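Transmembrane oligosaccharyl transferase (Archaeoglobus fulgidus, PDB 3WAJ) belongs to the STT3 family of membrane-embedded oligosaccharyl transferases, joining a helical transmembrane domain of the GT-C type to a large globular C-terminal part. Local coordinates at residues A[37-42]-A[502-507]. Residues are numbered along the deposited sequence; the frame is centred on the assembly and turned at random.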
ATOM      1  N   PHE A  37     -15.330 -11.781   5.697  1.00 52.40           N
ATOM      2  CA  PHE A  37     -16.640 -12.173   5.184  1.00 47.83           C
ATOM      3  C   PHE A  37     -17.775 -11.344   5.785  1.00 48.90           C
ATOM      4  O   PHE A  37     -18.460 -11.778   6.704  1.00 51.51           O
ATOM      5  CB  PHE A  37     -16.852 -13.683   5.326  1.00 40.66           C
ATOM      6  CG  PHE A  37     -15.773 -14.490   4.660  1.00 45.67           C
ATOM      7  CD1 PHE A  37     -15.729 -14.604   3.270  1.00 49.01           C
ATOM      8  CD2 PHE A  37     -14.767 -15.083   5.410  1.00 46.84           C
ATOM      9  CE1 PHE A  37     -14.710 -15.319   2.636  1.00 44.00           C
ATOM     10  CE2 PHE A  37     -13.744 -15.807   4.788  1.00 51.46           C
ATOM     11  CZ  PHE A  37     -13.718 -15.922   3.399  1.00 48.98           C
ATOM     12  N   THR A  38     -17.951 -10.141   5.238  1.00 45.19           N
ATOM     13  CA  THR A  38     -18.982  -9.207   5.674  1.00 45.37           C
ATOM     14  C   THR A  38     -19.950  -8.965   4.541  1.00 45.83           C
ATOM     15  O   THR A  38     -20.308  -9.890   3.803  1.00 48.30           O
ATOM     16  CB  THR A  38     -18.410  -7.836   6.002  1.00 47.55           C
ATOM     17  OG1 THR A  38     -16.980  -7.904   6.070  1.00 59.69           O
ATOM     18  CG2 THR A  38     -18.988  -7.293   7.296  1.00 42.96           C
ATOM     19  N   TRP A  39     -20.334  -7.699   4.385  1.00 40.43           N
ATOM     20  CA  TRP A  39     -21.306  -7.302   3.375  1.00 41.10           C
ATOM     21  C   TRP A  39     -20.847  -7.687   1.964  1.00 38.12           C
ATOM     22  O   TRP A  39     -21.665  -7.789   1.061  1.00 42.24           O
ATOM     23  CB  TRP A  39     -21.605  -5.800   3.481  1.00 41.66           C
ATOM     24  CG  TRP A  39     -20.453  -5.017   4.028  1.00 44.76           C
ATOM     25  CD1 TRP A  39     -20.232  -4.681   5.336  1.00 42.51           C
ATOM     26  CD2 TRP A  39     -19.352  -4.478   3.281  1.00 38.39           C
ATOM     27  NE1 TRP A  39     -19.064  -3.958   5.445  1.00 43.03           N
ATOM     28  CE2 TRP A  39     -18.503  -3.819   4.200  1.00 39.61           C
ATOM     29  CE3 TRP A  39     -19.003  -4.488   1.925  1.00 29.55           C
ATOM     30  CZ2 TRP A  39     -17.314  -3.179   3.806  1.00 42.06           C
ATOM     31  CZ3 TRP A  39     -17.842  -3.848   1.531  1.00 34.59           C
ATOM     32  CH2 TRP A  39     -16.998  -3.210   2.469  1.00 36.99           C
ATOM     33  N   THR A  40     -19.543  -7.899   1.791  1.00 32.54           N
ATOM     34  CA  THR A  40     -18.996  -8.509   0.578  1.00 38.82           C
ATOM     35  C   THR A  40     -17.807  -9.348   1.027  1.00 37.74           C
ATOM     36  O   THR A  40     -17.497  -9.366   2.219  1.00 38.88           O
ATOM     37  CB  THR A  40     -18.513  -7.436  -0.419  1.00 38.68           C
ATOM     38  OG1 THR A  40     -18.387  -7.999  -1.729  1.00 43.56           O
ATOM     39  CG2 THR A  40     -17.157  -6.881   0.013  1.00 29.91           C
ATOM     40  N   VAL A  41     -17.133 -10.051   0.117  1.00 38.16           N
ATOM     41  CA  VAL A  41     -15.872 -10.660   0.536  1.00 33.48           C
ATOM     42  C   VAL A  41     -14.795  -9.636   0.277  1.00 38.89           C
ATOM     43  O   VAL A  41     -14.594  -9.162  -0.846  1.00 40.26           O
ATOM     44  CB  VAL A  41     -15.568 -12.074  -0.054  1.00 50.13           C
ATOM     45  CG1 VAL A  41     -16.172 -12.240  -1.391  1.00 54.24           C
ATOM     46  CG2 VAL A  41     -14.039 -12.358  -0.082  1.00 37.06           C
ATOM     47  N   ARG A  42     -14.118  -9.287   1.355  1.00 40.33           N
ATOM     48  CA  ARG A  42     -13.432  -8.019   1.451  1.00 41.08           C
ATOM     49  C   ARG A  42     -11.952  -8.272   1.684  1.00 39.76           C
ATOM     50  O   ARG A  42     -11.539  -8.584   2.795  1.00 41.36           O
ATOM     51  CB  ARG A  42     -14.071  -7.238   2.604  1.00 38.41           C
ATOM     52  CG  ARG A  42     -13.378  -5.991   3.020  1.00 38.75           C
ATOM     53  CD  ARG A  42     -14.097  -5.355   4.200  1.00 36.18           C
ATOM     54  NE  ARG A  42     -13.411  -4.125   4.575  1.00 38.61           N
ATOM     55  CZ  ARG A  42     -12.710  -3.980   5.685  1.00 48.87           C
ATOM     56  NH1 ARG A  42     -12.642  -4.985   6.553  1.00 47.82           N
ATOM     57  NH2 ARG A  42     -12.095  -2.829   5.930  1.00 51.14           N
ATOM     58  N   GLN A 502     -18.922   2.257   2.464  1.00 36.48           N
ATOM     59  CA  GLN A 502     -19.204   3.460   1.685  1.00 32.80           C
ATOM     60  C   GLN A 502     -18.421   3.472   0.376  1.00 36.30           C
ATOM     61  O   GLN A 502     -18.995   3.678  -0.700  1.00 35.39           O
ATOM     62  CB  GLN A 502     -18.907   4.722   2.498  1.00 28.45           C
ATOM     63  CG  GLN A 502     -19.834   4.926   3.681  1.00 30.27           C
ATOM     64  CD  GLN A 502     -19.186   4.529   4.980  1.00 36.28           C
ATOM     65  OE1 GLN A 502     -18.372   3.603   5.017  1.00 41.97           O
ATOM     66  NE2 GLN A 502     -19.513   5.249   6.057  1.00 34.13           N
ATOM     67  N   TRP A 503     -17.112   3.246   0.482  1.00 28.14           N
ATOM     68  CA  TRP A 503     -16.228   3.156  -0.686  1.00 32.70           C
ATOM     69  C   TRP A 503     -16.577   2.001  -1.611  1.00 33.61           C
ATOM     70  O   TRP A 503     -16.671   2.166  -2.826  1.00 35.63           O
ATOM     71  CB  TRP A 503     -14.791   2.963  -0.236  1.00 27.75           C
ATOM     72  CG  TRP A 503     -13.941   4.193  -0.252  1.00 27.69           C
ATOM     73  CD1 TRP A 503     -13.470   4.887   0.838  1.00 26.99           C
ATOM     74  CD2 TRP A 503     -13.415   4.859  -1.411  1.00 26.34           C
ATOM     75  NE1 TRP A 503     -12.687   5.943   0.423  1.00 29.46           N
ATOM     76  CE2 TRP A 503     -12.631   5.945  -0.951  1.00 22.53           C
ATOM     77  CE3 TRP A 503     -13.524   4.635  -2.795  1.00 27.52           C
ATOM     78  CZ2 TRP A 503     -11.977   6.815  -1.820  1.00 26.56           C
ATOM     79  CZ3 TRP A 503     -12.868   5.482  -3.663  1.00 19.86           C
ATOM     80  CH2 TRP A 503     -12.102   6.570  -3.177  1.00 26.54           C
ATOM     81  N   TYR A 504     -16.755   0.816  -1.044  1.00 31.18           N
ATOM     82  CA  TYR A 504     -17.040  -0.338  -1.885  1.00 32.17           C
ATOM     83  C   TYR A 504     -18.336  -0.130  -2.653  1.00 34.39           C
ATOM     84  O   TYR A 504     -18.406  -0.445  -3.847  1.00 38.63           O
ATOM     85  CB  TYR A 504     -17.071  -1.648  -1.085  1.00 32.46           C
ATOM     86  CG  TYR A 504     -17.275  -2.869  -1.957  1.00 36.61           C
ATOM     87  CD1 TYR A 504     -16.187  -3.558  -2.492  1.00 27.90           C
ATOM     88  CD2 TYR A 504     -18.563  -3.329  -2.250  1.00 37.35           C
ATOM     89  CE1 TYR A 504     -16.376  -4.676  -3.305  1.00 37.97           C
ATOM     90  CE2 TYR A 504     -18.766  -4.445  -3.062  1.00 38.33           C
ATOM     91  CZ  TYR A 504     -17.675  -5.114  -3.584  1.00 46.22           C
ATOM     92  OH  TYR A 504     -17.901  -6.210  -4.372  1.00 45.98           O
ATOM     93  N   ASP A 505     -19.358   0.416  -1.991  1.00 34.44           N
ATOM     94  CA  ASP A 505     -20.645   0.646  -2.673  1.00 34.88           C
ATOM     95  C   ASP A 505     -20.543   1.750  -3.713  1.00 34.69           C
ATOM     96  O   ASP A 505     -21.139   1.656  -4.786  1.00 40.07           O
ATOM     97  CB  ASP A 505     -21.769   0.958  -1.676  1.00 35.55           C
ATOM     98  CG  ASP A 505     -22.223  -0.265  -0.910  1.00 39.46           C
ATOM     99  OD1 ASP A 505     -21.820  -1.375  -1.310  1.00 38.47           O
ATOM    100  OD2 ASP A 505     -22.979  -0.117   0.084  1.00 42.06           O
ATOM    101  N   ALA A 506     -19.782   2.792  -3.391  1.00 25.46           N
ATOM    102  CA  ALA A 506     -19.590   3.895  -4.330  1.00 28.62           C
ATOM    103  C   ALA A 506     -18.985   3.375  -5.640  1.00 30.04           C
ATOM    104  O   ALA A 506     -19.427   3.721  -6.727  1.00 30.54           O
ATOM    105  CB  ALA A 506     -18.712   4.988  -3.719  1.00 28.41           C
ATOM    106  N   LEU A 507     -17.989   2.506  -5.527  1.00 31.49           N
ATOM    107  CA  LEU A 507     -17.321   1.965  -6.709  1.00 35.31           C
ATOM    108  C   LEU A 507     -18.179   0.965  -7.493  1.00 37.60           C
ATOM    109  O   LEU A 507     -18.182   1.005  -8.721  1.00 35.17           O
ATOM    110  CB  LEU A 507     -15.964   1.370  -6.330  1.00 29.98           C
ATOM    111  CG  LEU A 507     -15.130   2.469  -5.696  1.00 29.92           C
ATOM    112  CD1 LEU A 507     -13.830   1.928  -5.145  1.00 25.97           C
ATOM    113  CD2 LEU A 507     -14.897   3.569  -6.729  1.00 28.75           C
TER
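Y504 meets the loop 37-42 through one aromatic ring, which T40 covers on a face and W39 flanks obliquely, an instance of one aromatic side chain bridging a loop and a helix that lie far apart in sequence. The CH-pi component comes from T40: its methyl CG2 sits above the centre of the Y504 ring, 4.0 Å from the centroid and only 10° off the ring normal. Y504 reaches this place because its CG stands anti to the backbone N (chi1 -176°), sending the ring away from helix 501-513 toward the loop, while T40 approaches from the opposite direction.

Apolar contact is supplied by W39, whose CZ3 lies 3.5 Å from Y504 CB and 3.7 Å from Y504 CG. The two side chains run past each other, pointing in opposite directions, and their six-membered rings meet obliquely, with planes at 51° and centroids 5.7 Å apart.

The contact bridges the two halves of an STT3-type protein: the loop between helices 33-36 and 47-60 of the GT-C membrane region touches a helix of the globular AglB core. Nearby, R42 of the same loop gives hydrogen bonds to the carbonyls of A496, G498 and P499, just before helix 501-513.

On the polar side, T40 OG1 lies 3.2 Å from Y504 OH and is hydrogen-bonded to R106 NH1. That arginine also binds V41 O, tying the loop to helix 102-118.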